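Local coordinates for calcium-regulated actin-bundling protein (Dictyostelium discoideum, PDB 4X3N) that binds and bundles actin filaments under the control of calcium, and may help build and reorganise filopodia and pseudopodia as the cell moves, at residues Ala75-Cys79 with Lys80-Leu84; Pro113-Lys116 with Asn117-Thr120; Ala132-Arg135 with Lys136-Leu139; Ala247-Thr250 with Ala251-Tyr255. All coordinates share one frame; numbering follows the deposited sequence.

Contact 1 of 4, residues Ala75-Cys79 with Lys80-Leu84; sequences ADMHC and KGIQL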
ATOM      1  N   ALA A  75     -12.266   2.601  11.818  1.00 28.39           N
ATOM      2  CA  ALA A  75     -11.734   1.641  10.832  1.00 25.80           C
ATOM      3  C   ALA A  75     -10.366   2.048  10.355  1.00 24.74           C
ATOM      4  O   ALA A  75      -9.449   1.199  10.302  1.00 25.86           O
ATOM      5  CB  ALA A  75     -12.709   1.444   9.702  1.00 25.01           C
ATOM      6  N   ASP A  76     -10.186   3.356  10.112  1.00 23.64           N
ATOM      7  CA  ASP A  76      -8.905   3.928   9.758  1.00 23.58           C
ATOM      8  C   ASP A  76      -7.849   3.799  10.876  1.00 27.11           C
ATOM      9  O   ASP A  76      -6.685   3.412  10.627  1.00 24.77           O
ATOM     10  CB  ASP A  76      -9.060   5.412   9.379  1.00 22.75           C
ATOM     11  CG  ASP A  76      -7.865   5.947   8.675  1.00 22.22           C
ATOM     12  OD1 ASP A  76      -7.358   5.320   7.739  1.00 24.20           O
ATOM     13  OD2 ASP A  76      -7.381   7.021   9.029  1.00 22.78           O
ATOM     14  N   MET A  77      -8.246   4.127  12.104  1.00 28.50           N
ATOM     15  CA  MET A  77      -7.354   3.946  13.272  1.00 26.34           C
ATOM     16  C   MET A  77      -6.792   2.535  13.379  1.00 30.13           C
ATOM     17  O   MET A  77      -5.602   2.338  13.585  1.00 28.11           O
ATOM     18  CB  MET A  77      -8.124   4.213  14.540  1.00 27.19           C
ATOM     19  CG  MET A  77      -8.272   5.718  14.808  1.00 28.82           C
ATOM     20  SD  MET A  77      -9.428   6.036  16.171  1.00 30.94           S
ATOM     21  CE  MET A  77      -8.451   5.429  17.541  1.00 29.71           C
ATOM     22  N   HIS A  78      -7.645   1.535  13.244  1.00 24.62           N
ATOM     23  CA  HIS A  78      -7.167   0.206  13.306  1.00 27.37           C
ATOM     24  C   HIS A  78      -6.174  -0.089  12.184  1.00 28.20           C
ATOM     25  O   HIS A  78      -5.209  -0.784  12.386  1.00 29.45           O
ATOM     26  CB  HIS A  78      -8.343  -0.739  13.245  1.00 27.70           C
ATOM     27  CG  HIS A  78      -9.240  -0.568  14.401  1.00 35.31           C
ATOM     28  ND1 HIS A  78     -10.517  -1.086  14.449  1.00 43.20           N
ATOM     29  CD2 HIS A  78      -9.048   0.102  15.566  1.00 37.93           C
ATOM     30  CE1 HIS A  78     -11.061  -0.758  15.610  1.00 41.87           C
ATOM     31  NE2 HIS A  78     -10.185  -0.048  16.306  1.00 38.96           N
ATOM     32  N   CYS A  79      -6.461   0.419  10.997  1.00 25.78           N
ATOM     33  CA  CYS A  79      -5.653   0.166   9.868  1.00 26.62           C
ATOM     34  C   CYS A  79      -4.320   0.677  10.246  1.00 26.26           C
ATOM     35  O   CYS A  79      -3.354   0.044   9.898  1.00 26.41           O
ATOM     36  CB  CYS A  79      -6.151   0.927   8.660  1.00 26.31           C
ATOM     37  SG  CYS A  79      -5.070   0.896   7.240  1.00 33.30           S
ATOM     38  N   LYS A  80      -4.256   1.839  10.892  1.00 24.40           N
ATOM     39  CA  LYS A  80      -2.992   2.477  11.182  1.00 26.22           C
ATOM     40  C   LYS A  80      -2.405   2.051  12.517  1.00 27.34           C
ATOM     41  O   LYS A  80      -1.438   2.612  12.914  1.00 27.45           O
ATOM     42  CB  LYS A  80      -3.140   4.001  11.145  1.00 25.20           C
ATOM     43  CG  LYS A  80      -3.439   4.447   9.736  1.00 27.87           C
ATOM     44  CD  LYS A  80      -3.901   5.863   9.624  1.00 28.55           C
ATOM     45  CE  LYS A  80      -3.904   6.215   8.160  1.00 28.29           C
ATOM     46  NZ  LYS A  80      -4.592   7.477   7.896  1.00 27.19           N
ATOM     47  N   GLY A  81      -2.952   1.023  13.149  1.00 26.71           N
ATOM     48  CA  GLY A  81      -2.554   0.622  14.466  1.00 29.32           C
ATOM     49  C   GLY A  81      -2.575   1.698  15.526  1.00 34.46           C
ATOM     50  O   GLY A  81      -1.640   1.743  16.340  1.00 36.03           O
ATOM     51  N   ILE A  82      -3.604   2.576  15.521  1.00 32.54           N
ATOM     52  CA  ILE A  82      -3.799   3.567  16.568  1.00 30.61           C
ATOM     53  C   ILE A  82      -5.009   3.130  17.436  1.00 27.90           C
ATOM     54  O   ILE A  82      -6.024   2.764  16.923  1.00 30.94           O
ATOM     55  CB  ILE A  82      -4.063   4.972  15.995  1.00 32.62           C
ATOM     56  CG1 ILE A  82      -3.041   5.366  14.943  1.00 32.59           C
ATOM     57  CG2 ILE A  82      -4.179   5.978  17.135  1.00 31.36           C
ATOM     58  CD1 ILE A  82      -1.694   5.751  15.486  1.00 34.86           C
ATOM     59  N   GLN A  83      -4.860   3.142  18.746  1.00 27.13           N
ATOM     60  CA  GLN A  83      -5.918   2.747  19.664  1.00 29.68           C
ATOM     61  C   GLN A  83      -6.625   3.956  20.295  1.00 32.95           C
ATOM     62  O   GLN A  83      -7.786   3.861  20.641  1.00 28.54           O
ATOM     63  CB  GLN A  83      -5.331   1.931  20.824  1.00 33.95           C
ATOM     64  CG  GLN A  83      -4.771   0.591  20.428  1.00 35.33           C
ATOM     65  CD  GLN A  83      -3.412   0.686  19.782  1.00 39.91           C
ATOM     66  OE1 GLN A  83      -2.479   1.347  20.281  1.00 38.08           O
ATOM     67  NE2 GLN A  83      -3.281   0.022  18.632  1.00 42.02           N
ATOM     68  N   LEU A  84      -5.912   5.061  20.513  1.00 28.00           N
ATOM     69  CA  LEU A  84      -6.450   6.141  21.303  1.00 29.09           C
ATOM     70  C   LEU A  84      -6.784   7.329  20.384  1.00 27.93           C
ATOM     71  O   LEU A  84      -5.934   7.792  19.595  1.00 23.58           O
ATOM     72  CB  LEU A  84      -5.442   6.514  22.396  1.00 33.62           C
ATOM     73  CG  LEU A  84      -5.145   5.354  23.346  1.00 36.43           C
ATOM     74  CD1 LEU A  84      -3.866   5.644  24.122  1.00 36.92           C
ATOM     75  CD2 LEU A  84      -6.332   5.080  24.267  1.00 37.48           C
TER
HETATM   76  O   HOH W   1      -6.734   7.275   5.535  1.00 26.44           O
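Lys-80 and Asp-76 meet where helix 61-79 ends, the lysine folding back over the last turn to reach an acid four residues earlier. Its CB and CG pass the carbonyl oxygen of Asp-76, with CG 3.5 Å from that O. CD and CE then cross the carboxylate at a slant, CE lying 3.6 Å from Asp-76 OD1. The chain is extended beyond CG, which lets NZ arrive on the syn lone pair of Asp-76 OD2, 3.0 Å away, in a salt bridge. One water lies 3.0 Å from Asp-76 OD1 and accepts from Lys-80 NZ. Asp-76 can offer its carboxylate here because CG stands anti to the backbone N (chi1 -165°); OD2 also bonds Tyr-88 OH.

Next to this pair the backbone closes in a Schellman motif. Ile-82 N bonds Met-77 O at 2.8 Å, and Gly-81 N bonds His-78 O. Gly-81 sits at positive phi as the C-prime residue, a conformation that suits glycine. The flexible thioether of Met-77 bends at chi3 and brings CE to 3.5 Å from Gln-83 O and 4.3 Å from Ile-82 CG2, so that the outgoing chain rests on an apolar side chain; Tyr-88 packs against both Met-77 and Ile-82. Were Asp-76 an alanine, the ammonium of Lys-80 would probably lose its charged mate and Tyr-88 OH this acceptor. With negative charge on the last turn and positive charge just past it, the salt bridge probably adds an electrostatic tie to the backbone bonds that end the helix.

Contact 2 of 4, residues Pro113-Lys116 with Asn117-Thr120; sequences PKNK and NYAT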
ATOM      1  N   PRO A 113     -29.866  -3.363  19.220  1.00 49.83           N
ATOM      2  CA  PRO A 113     -31.037  -2.688  19.823  1.00 49.63           C
ATOM      3  C   PRO A 113     -30.726  -1.554  20.779  1.00 48.22           C
ATOM      4  O   PRO A 113     -31.471  -0.591  20.844  1.00 57.23           O
ATOM      5  CB  PRO A 113     -31.755  -3.813  20.521  1.00 53.09           C
ATOM      6  CG  PRO A 113     -31.498  -4.965  19.608  1.00 54.77           C
ATOM      7  CD  PRO A 113     -30.037  -4.821  19.250  1.00 50.59           C
ATOM      8  N   LYS A 114     -29.603  -1.618  21.458  1.00 46.03           N
ATOM      9  CA  LYS A 114     -29.080  -0.458  22.137  1.00 47.77           C
ATOM     10  C   LYS A 114     -29.075   0.834  21.271  1.00 51.49           C
ATOM     11  O   LYS A 114     -29.017   1.913  21.833  1.00 53.90           O
ATOM     12  CB  LYS A 114     -27.672  -0.797  22.547  1.00 51.15           C
ATOM     13  CG  LYS A 114     -26.930   0.265  23.318  1.00 56.66           C
ATOM     14  CD  LYS A 114     -25.692  -0.387  23.919  1.00 61.84           C
ATOM     15  CE  LYS A 114     -24.495   0.552  23.985  1.00 64.01           C
ATOM     16  NZ  LYS A 114     -24.657   1.550  25.066  1.00 66.72           N
ATOM     17  N   ASN A 115     -29.127   0.732  19.928  1.00 47.19           N
ATOM     18  CA  ASN A 115     -29.109   1.899  19.043  1.00 40.89           C
ATOM     19  C   ASN A 115     -30.331   1.977  18.164  1.00 44.67           C
ATOM     20  O   ASN A 115     -30.324   2.608  17.075  1.00 42.25           O
ATOM     21  CB  ASN A 115     -27.886   1.852  18.114  1.00 44.88           C
ATOM     22  CG  ASN A 115     -26.586   1.730  18.854  1.00 42.99           C
ATOM     23  OD1 ASN A 115     -26.389   2.382  19.865  1.00 47.86           O
ATOM     24  ND2 ASN A 115     -25.677   0.896  18.347  1.00 44.50           N
ATOM     25  N   LYS A 116     -31.414   1.370  18.595  1.00 43.10           N
ATOM     26  CA  LYS A 116     -32.602   1.398  17.775  1.00 49.72           C
ATOM     27  C   LYS A 116     -33.122   2.820  17.509  1.00 49.30           C
ATOM     28  O   LYS A 116     -33.880   3.036  16.565  1.00 49.48           O
ATOM     29  CB  LYS A 116     -33.693   0.510  18.372  1.00 56.28           C
ATOM     30  CG  LYS A 116     -34.341   1.000  19.672  1.00 62.84           C
ATOM     31  CD  LYS A 116     -35.121  -0.122  20.366  1.00 67.64           C
ATOM     32  CE  LYS A 116     -36.211  -0.745  19.484  1.00 75.55           C
ATOM     33  NZ  LYS A 116     -37.567  -0.153  19.680  1.00 83.01           N
ATOM     34  N   ASN A 117     -32.719   3.767  18.349  1.00 48.12           N
ATOM     35  CA  ASN A 117     -33.045   5.177  18.150  1.00 52.08           C
ATOM     36  C   ASN A 117     -32.476   5.682  16.821  1.00 49.02           C
ATOM     37  O   ASN A 117     -33.193   6.203  15.961  1.00 45.23           O
ATOM     38  CB  ASN A 117     -32.496   6.022  19.324  1.00 51.31           C
ATOM     39  CG  ASN A 117     -32.327   7.495  18.971  1.00 54.46           C
ATOM     40  OD1 ASN A 117     -33.292   8.203  18.657  1.00 48.70           O
ATOM     41  ND2 ASN A 117     -31.090   7.960  19.021  1.00 59.21           N
ATOM     42  N   TYR A 118     -31.172   5.523  16.671  1.00 45.90           N
ATOM     43  CA  TYR A 118     -30.537   5.807  15.399  1.00 44.77           C
ATOM     44  C   TYR A 118     -31.234   5.133  14.219  1.00 48.34           C
ATOM     45  O   TYR A 118     -31.434   5.743  13.164  1.00 55.28           O
ATOM     46  CB  TYR A 118     -29.105   5.402  15.474  1.00 38.97           C
ATOM     47  CG  TYR A 118     -28.231   6.361  16.288  1.00 38.65           C
ATOM     48  CD1 TYR A 118     -27.927   7.627  15.804  1.00 39.39           C
ATOM     49  CD2 TYR A 118     -27.661   5.981  17.507  1.00 38.79           C
ATOM     50  CE1 TYR A 118     -27.109   8.495  16.528  1.00 39.79           C
ATOM     51  CE2 TYR A 118     -26.832   6.837  18.209  1.00 36.07           C
ATOM     52  CZ  TYR A 118     -26.565   8.086  17.706  1.00 35.97           C
ATOM     53  OH  TYR A 118     -25.778   8.968  18.374  1.00 36.10           O
ATOM     54  N   ALA A 119     -31.682   3.896  14.383  1.00 48.68           N
ATOM     55  CA  ALA A 119     -32.258   3.168  13.242  1.00 41.22           C
ATOM     56  C   ALA A 119     -33.659   3.612  12.836  1.00 42.82           C
ATOM     57  O   ALA A 119     -34.008   3.686  11.646  1.00 40.28           O
ATOM     58  CB  ALA A 119     -32.200   1.680  13.521  1.00 43.02           C
ATOM     59  N   THR A 120     -34.482   3.923  13.825  1.00 38.53           N
ATOM     60  CA  THR A 120     -35.827   4.443  13.573  1.00 36.48           C
ATOM     61  C   THR A 120     -35.775   5.942  13.213  1.00 36.63           C
ATOM     62  O   THR A 120     -36.564   6.424  12.416  1.00 36.49           O
ATOM     63  CB  THR A 120     -36.743   4.239  14.849  1.00 36.74           C
ATOM     64  OG1 THR A 120     -35.978   4.462  16.042  1.00 40.70           O
ATOM     65  CG2 THR A 120     -37.205   2.810  14.958  1.00 40.21           C
TER
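Thr-120 turns OG1 back on Lys-116 O through a chi1 of 38°, which sets the hydroxyl between its own backbone N and carbonyl carbon, while a chi1 of -75° on Tyr-118 swings the ring alongside Asn-115. Both belong to the opening turn of helix 116-121, for which Asn-115 occupies the N-cap position, although its side chain makes no capping bond. Its ND2 instead hydrogen-bonds Phe-109 O, tying the start of this short helix to the end of helix 96-111.

The backbone of Asn-115 still begins the helical pattern: its O accepts from Ala-119 N at 3.3 Å. Asparagine suits such a junction, since its amide can serve the preceding helix while its main chain opens the next. Its CB also meets the edge of the Tyr-118 ring, 4.2 Å from CD2. One face of that ring has Asn-117 ND2 above its centre, and Tyr-118 packs on Ser-66 and Val-67 of helix 61-79, a role for which a broad, largely apolar ring is apt. Ala-119 CB lies 3.7 Å from Lys-116 O, and a methyl is all the side chain presents to the turn.

At the exposed side threonine adds a second donor to the usual helical bond. Thr-120 N reaches Lys-116 O at 2.9 Å, and its hydroxyl donates to the same atom, a common use of threonine in helices. The two donors come from opposite faces of the Lys-116 carbonyl plane, and the shorter bond is that from Thr-120 OG1, 2.6 Å from Lys-116 O.

Contact 3 of 4, residues Ala132-Arg135 with Lys136-Leu139; sequences ALKR and KQEL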
ATOM      1  N   ALA A 132     -19.313 -10.561   2.006  1.00 37.68           N
ATOM      2  CA  ALA A 132     -18.044  -9.984   1.659  1.00 35.47           C
ATOM      3  C   ALA A 132     -17.921  -9.805   0.176  1.00 37.76           C
ATOM      4  O   ALA A 132     -17.422  -8.783  -0.301  1.00 34.34           O
ATOM      5  CB  ALA A 132     -16.925 -10.869   2.157  1.00 36.81           C
ATOM      6  N   LEU A 133     -18.343 -10.834  -0.536  1.00 36.41           N
ATOM      7  CA  LEU A 133     -18.297 -10.876  -1.959  1.00 37.10           C
ATOM      8  C   LEU A 133     -19.142  -9.756  -2.571  1.00 34.49           C
ATOM      9  O   LEU A 133     -18.684  -9.047  -3.481  1.00 32.76           O
ATOM     10  CB  LEU A 133     -18.838 -12.241  -2.457  1.00 38.52           C
ATOM     11  CG  LEU A 133     -18.923 -12.340  -3.984  1.00 45.97           C
ATOM     12  CD1 LEU A 133     -17.554 -12.835  -4.419  1.00 50.54           C
ATOM     13  CD2 LEU A 133     -20.062 -13.221  -4.550  1.00 45.94           C
ATOM     14  N   LYS A 134     -20.402  -9.661  -2.144  1.00 36.51           N
ATOM     15  CA  LYS A 134     -21.324  -8.646  -2.665  1.00 34.42           C
ATOM     16  C   LYS A 134     -20.834  -7.227  -2.314  1.00 30.53           C
ATOM     17  O   LYS A 134     -20.921  -6.299  -3.095  1.00 28.99           O
ATOM     18  CB  LYS A 134     -22.694  -8.826  -2.043  1.00 39.33           C
ATOM     19  CG  LYS A 134     -23.321 -10.156  -2.340  1.00 48.03           C
ATOM     20  CD  LYS A 134     -23.857 -10.202  -3.743  1.00 55.38           C
ATOM     21  CE  LYS A 134     -25.171 -10.976  -3.699  1.00 67.04           C
ATOM     22  NZ  LYS A 134     -25.734 -11.216  -5.049  1.00 71.33           N
ATOM     23  N   ARG A 135     -20.335  -7.093  -1.103  1.00 32.05           N
ATOM     24  CA  ARG A 135     -19.766  -5.834  -0.661  1.00 33.93           C
ATOM     25  C   ARG A 135     -18.684  -5.369  -1.647  1.00 30.13           C
ATOM     26  O   ARG A 135     -18.764  -4.287  -2.134  1.00 30.25           O
ATOM     27  CB  ARG A 135     -19.135  -5.975   0.718  1.00 34.44           C
ATOM     28  CG  ARG A 135     -18.668  -4.686   1.347  1.00 32.30           C
ATOM     29  CD  ARG A 135     -19.553  -4.391   2.514  1.00 35.68           C
ATOM     30  NE  ARG A 135     -20.634  -3.542   2.129  1.00 35.68           N
ATOM     31  CZ  ARG A 135     -21.746  -3.345   2.835  1.00 36.69           C
ATOM     32  NH1 ARG A 135     -21.978  -3.954   3.999  1.00 40.46           N
ATOM     33  NH2 ARG A 135     -22.634  -2.499   2.347  1.00 38.36           N
ATOM     34  N   LYS A 136     -17.675  -6.179  -1.926  1.00 32.31           N
ATOM     35  CA  LYS A 136     -16.547  -5.701  -2.757  1.00 30.27           C
ATOM     36  C   LYS A 136     -16.978  -5.392  -4.150  1.00 26.91           C
ATOM     37  O   LYS A 136     -16.537  -4.452  -4.760  1.00 25.10           O
ATOM     38  CB  LYS A 136     -15.380  -6.703  -2.773  1.00 32.50           C
ATOM     39  CG  LYS A 136     -14.587  -6.636  -1.497  1.00 35.53           C
ATOM     40  CD  LYS A 136     -13.211  -7.148  -1.734  1.00 37.77           C
ATOM     41  CE  LYS A 136     -12.372  -6.917  -0.507  1.00 34.33           C
ATOM     42  NZ  LYS A 136     -11.051  -7.485  -0.776  1.00 32.54           N
ATOM     43  N   GLN A 137     -17.923  -6.161  -4.630  1.00 28.29           N
ATOM     44  CA  GLN A 137     -18.562  -5.905  -5.915  1.00 28.13           C
ATOM     45  C   GLN A 137     -19.336  -4.573  -5.932  1.00 26.87           C
ATOM     46  O   GLN A 137     -19.306  -3.837  -6.936  1.00 26.64           O
ATOM     47  CB  GLN A 137     -19.525  -7.044  -6.200  1.00 32.85           C
ATOM     48  CG  GLN A 137     -20.179  -7.036  -7.585  1.00 36.05           C
ATOM     49  CD  GLN A 137     -21.240  -8.163  -7.702  1.00 45.80           C
ATOM     50  OE1 GLN A 137     -21.204  -9.187  -6.990  1.00 50.45           O
ATOM     51  NE2 GLN A 137     -22.188  -7.964  -8.599  1.00 44.75           N
ATOM     52  N   GLU A 138     -19.972  -4.220  -4.824  1.00 25.78           N
ATOM     53  CA  GLU A 138     -20.619  -2.893  -4.791  1.00 25.92           C
ATOM     54  C   GLU A 138     -19.558  -1.773  -4.728  1.00 21.84           C
ATOM     55  O   GLU A 138     -19.737  -0.746  -5.287  1.00 20.61           O
ATOM     56  CB  GLU A 138     -21.533  -2.765  -3.603  1.00 27.33           C
ATOM     57  CG  GLU A 138     -22.353  -1.482  -3.575  1.00 27.68           C
ATOM     58  CD  GLU A 138     -23.532  -1.617  -2.629  1.00 30.45           C
ATOM     59  OE1 GLU A 138     -24.634  -1.894  -3.142  1.00 29.06           O
ATOM     60  OE2 GLU A 138     -23.343  -1.497  -1.397  1.00 29.52           O
ATOM     61  N   LEU A 139     -18.483  -1.988  -4.005  1.00 22.93           N
ATOM     62  CA  LEU A 139     -17.435  -0.940  -3.914  1.00 24.74           C
ATOM     63  C   LEU A 139     -16.917  -0.617  -5.297  1.00 24.72           C
ATOM     64  O   LEU A 139     -16.794   0.519  -5.688  1.00 29.52           O
ATOM     65  CB  LEU A 139     -16.257  -1.417  -3.020  1.00 24.82           C
ATOM     66  CG  LEU A 139     -16.588  -1.716  -1.557  1.00 24.91           C
ATOM     67  CD1 LEU A 139     -15.317  -1.949  -0.770  1.00 26.42           C
ATOM     68  CD2 LEU A 139     -17.393  -0.618  -0.900  1.00 28.01           C
TER
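Ala-132 O accepts from Lys-136 N at 3.1 Å, and the lysine's CB and CG also pass close to that oxygen; the small alanine beside them packs on Arg-140 of a second subunit. The next residue, Leu-133, takes Gln-137 N on its carbonyl oxygen and turns its apolar side chain to Leu-133 of a third subunit. Lys-134 O binds Glu-138 N at 2.9 Å. The aliphatic part of Lys-134 runs near Gln-137, with Lys-134 CD 4.3 Å from Gln-137 OE1. Arg-135 closes the series, its O receiving Leu-139 N at 3.0 Å, while Leu-139 CG lies 3.4 Å from the same Arg-135 O.

Arginine's reach matters here. Bent at chi2 and chi3, Arg-135 brings NH2 to 3.9 Å from Glu-138 OE2, a long salt bridge at the guanidinium edge with the two planes 52° apart. The firmer partners lie elsewhere: Gln-128 O for Arg-135 NH2, and Tyr-159 OH for Glu-138 OE1. Lys-136 NZ pairs with Asp-97.

Helix 132-143 leads into the calcium-binding EF-hand loop. Leu-139 packs on Phe-96, Ala-99 and Tyr-103 of helix 96-111, while Glu-138 reaches the helix that follows the loop, 153-160.

Contact 4 of 4, residues Ala247-Thr250 with Ala251-Tyr255; sequences AVRT and ASKKY
Ser-252 gives two hydrogen bonds to Val-248 O, one from its backbone N at 2.7 Å and one from OG at 2.6 Å. The hydroxyl stands above the carbonyl plane, 54° out of it. With chi1 at -56° OG stands anti to the serine's carbonyl carbon, on the side where Val-248 O lies. Asn-280 ND2 is hydrogen-bonded to the same hydroxyl, linking the buried side of this turn to helix 273-290. Serine suits the spot because it is small and still able to serve both partners. Losing the hydroxyl to an alanine is likely to leave Asn-280 without this partner and Val-248 O with the backbone amide as its one donor here.

Ala-251 N bonds Ala-247 O, and Lys-253 N reaches Arg-249 O at 2.8 Å. Toward solvent, Arg-249 and Lys-253 extend next to each other in the same direction, with Lys-253 NZ 3.6 Å from Arg-249 CD and 4.6 Å from Arg-249 NE. The like charges would probably disfavour a closer approach, and Glu-245, in a salt bridge to Arg-249 NH1, probably offsets part of this charge. Lys-254 lays CG over one face of the Tyr-255 ring near its rim, 3.7 Å above the plane, and both residues send their polar tips to Glu-182.

On the buried side, Val-248 CG1 touches Ser-252 OG, and the valine packs on Leu-190 and Met-279. Ala-247 rests on Ala-186 and Ala-189, small side chains consistent with close packing of helices 232-255 and 181-211. An inner face of small and mostly apolar side chains and a charged outer one are characteristic of an amphipathic helix in a helical bundle, here within the C-terminal F-actin-bundling region.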
ATOM      1  N   ALA A 247     -14.571  31.871  17.704  1.00 25.24           N
ATOM      2  CA  ALA A 247     -14.423  31.862  16.282  1.00 26.19           C
ATOM      3  C   ALA A 247     -15.692  31.221  15.645  1.00 27.98           C
ATOM      4  O   ALA A 247     -16.189  31.676  14.609  1.00 29.05           O
ATOM      5  CB  ALA A 247     -13.198  31.070  15.904  1.00 28.29           C
ATOM      6  N   VAL A 248     -16.175  30.149  16.241  1.00 27.67           N
ATOM      7  CA  VAL A 248     -17.417  29.472  15.712  1.00 28.59           C
ATOM      8  C   VAL A 248     -18.595  30.453  15.680  1.00 31.48           C
ATOM      9  O   VAL A 248     -19.251  30.615  14.636  1.00 27.94           O
ATOM     10  CB  VAL A 248     -17.735  28.219  16.528  1.00 25.72           C
ATOM     11  CG1 VAL A 248     -19.142  27.725  16.287  1.00 26.60           C
ATOM     12  CG2 VAL A 248     -16.738  27.130  16.134  1.00 28.31           C
ATOM     13  N   ARG A 249     -18.807  31.150  16.801  1.00 35.38           N
ATOM     14  CA  ARG A 249     -19.798  32.246  16.880  1.00 37.23           C
ATOM     15  C   ARG A 249     -19.673  33.276  15.767  1.00 36.35           C
ATOM     16  O   ARG A 249     -20.656  33.553  15.079  1.00 34.72           O
ATOM     17  CB  ARG A 249     -19.707  32.975  18.227  1.00 41.30           C
ATOM     18  CG  ARG A 249     -20.400  32.203  19.345  1.00 52.50           C
ATOM     19  CD  ARG A 249     -21.315  33.058  20.239  1.00 59.08           C
ATOM     20  NE  ARG A 249     -20.587  33.640  21.380  1.00 65.92           N
ATOM     21  CZ  ARG A 249     -20.148  32.966  22.457  1.00 63.40           C
ATOM     22  NH1 ARG A 249     -20.348  31.664  22.567  1.00 60.80           N
ATOM     23  NH2 ARG A 249     -19.491  33.599  23.434  1.00 57.30           N
ATOM     24  N   THR A 250     -18.495  33.876  15.590  1.00 32.77           N
ATOM     25  CA  THR A 250     -18.433  34.908  14.567  1.00 35.19           C
ATOM     26  C   THR A 250     -18.686  34.330  13.202  1.00 35.04           C
ATOM     27  O   THR A 250     -19.404  34.936  12.406  1.00 34.88           O
ATOM     28  CB  THR A 250     -17.212  35.913  14.590  1.00 36.72           C
ATOM     29  OG1 THR A 250     -16.313  35.674  13.516  1.00 41.92           O
ATOM     30  CG2 THR A 250     -16.497  35.972  15.870  1.00 32.47           C
ATOM     31  N   ALA A 251     -18.171  33.143  12.912  1.00 31.54           N
ATOM     32  CA  ALA A 251     -18.540  32.449  11.660  1.00 30.97           C
ATOM     33  C   ALA A 251     -20.039  32.171  11.551  1.00 27.70           C
ATOM     34  O   ALA A 251     -20.631  32.363  10.509  1.00 28.94           O
ATOM     35  CB  ALA A 251     -17.804  31.125  11.546  1.00 32.28           C
ATOM     36  N   SER A 252     -20.652  31.724  12.622  1.00 29.83           N
ATOM     37  CA  SER A 252     -22.071  31.341  12.572  1.00 30.24           C
ATOM     38  C   SER A 252     -22.954  32.610  12.365  1.00 33.92           C
ATOM     39  O   SER A 252     -23.794  32.674  11.468  1.00 33.09           O
ATOM     40  CB  SER A 252     -22.423  30.597  13.866  1.00 28.85           C
ATOM     41  OG  SER A 252     -21.550  29.446  14.064  1.00 27.85           O
ATOM     42  N   LYS A 253     -22.714  33.647  13.166  1.00 36.56           N
ATOM     43  CA  LYS A 253     -23.388  34.934  12.968  1.00 40.81           C
ATOM     44  C   LYS A 253     -23.284  35.412  11.549  1.00 37.69           C
ATOM     45  O   LYS A 253     -24.238  35.949  11.010  1.00 35.31           O
ATOM     46  CB  LYS A 253     -22.839  36.036  13.897  1.00 49.01           C
ATOM     47  CG  LYS A 253     -23.793  36.550  14.987  1.00 59.86           C
ATOM     48  CD  LYS A 253     -24.518  35.440  15.768  1.00 67.58           C
ATOM     49  CE  LYS A 253     -24.443  35.599  17.290  1.00 73.93           C
ATOM     50  NZ  LYS A 253     -23.243  34.920  17.894  1.00 77.23           N
ATOM     51  N   LYS A 254     -22.118  35.277  10.946  1.00 37.83           N
ATOM     52  CA  LYS A 254     -21.956  35.797   9.620  1.00 38.55           C
ATOM     53  C   LYS A 254     -22.633  34.961   8.576  1.00 41.69           C
ATOM     54  O   LYS A 254     -23.088  35.524   7.620  1.00 44.07           O
ATOM     55  CB  LYS A 254     -20.505  35.994   9.243  1.00 37.85           C
ATOM     56  CG  LYS A 254     -20.369  36.633   7.889  1.00 40.83           C
ATOM     57  CD  LYS A 254     -19.127  37.491   7.807  1.00 45.71           C
ATOM     58  CE  LYS A 254     -18.838  37.848   6.355  1.00 47.43           C
ATOM     59  NZ  LYS A 254     -17.766  38.865   6.316  1.00 51.45           N
ATOM     60  N   TYR A 255     -22.698  33.636   8.726  1.00 43.47           N
ATOM     61  CA  TYR A 255     -23.174  32.763   7.621  1.00 39.36           C
ATOM     62  C   TYR A 255     -24.306  31.803   7.939  1.00 37.10           C
ATOM     63  O   TYR A 255     -24.732  31.091   7.068  1.00 43.30           O
ATOM     64  CB  TYR A 255     -22.029  31.900   7.122  1.00 35.44           C
ATOM     65  CG  TYR A 255     -20.967  32.669   6.470  1.00 38.27           C
ATOM     66  CD1 TYR A 255     -21.157  33.198   5.215  1.00 35.80           C
ATOM     67  CD2 TYR A 255     -19.741  32.844   7.091  1.00 39.44           C
ATOM     68  CE1 TYR A 255     -20.160  33.888   4.590  1.00 39.23           C
ATOM     69  CE2 TYR A 255     -18.751  33.543   6.482  1.00 37.80           C
ATOM     70  CZ  TYR A 255     -18.959  34.066   5.235  1.00 38.71           C
ATOM     71  OH  TYR A 255     -17.946  34.793   4.642  1.00 37.09           O
TER

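Overall arrangement
All four contacts are local turns of the chain, yet each suits its place. Contact 2 is a surface feature; contacts 1, 3 and 4 are partly buried. Helix 61-79 ends in contact 1 and receives the tyrosine of contact 2, while helix 96-111 packs on contacts 1 and 3. Contacts 1 and 3 also touch a second subunit, and contact 3 lies closer to the calcium site. Contacts 3 and 4 stand on opposite sides of the chain's centre, their centres about 42 Å apart. Contact 1 ends a helix and contact 2 begins one; contact 3 covers the first turns of its helix and contact 4 the last turns of its own. Hydroxyl-to-carbonyl bonds mark 2 and 4, a close salt bridge contact 1.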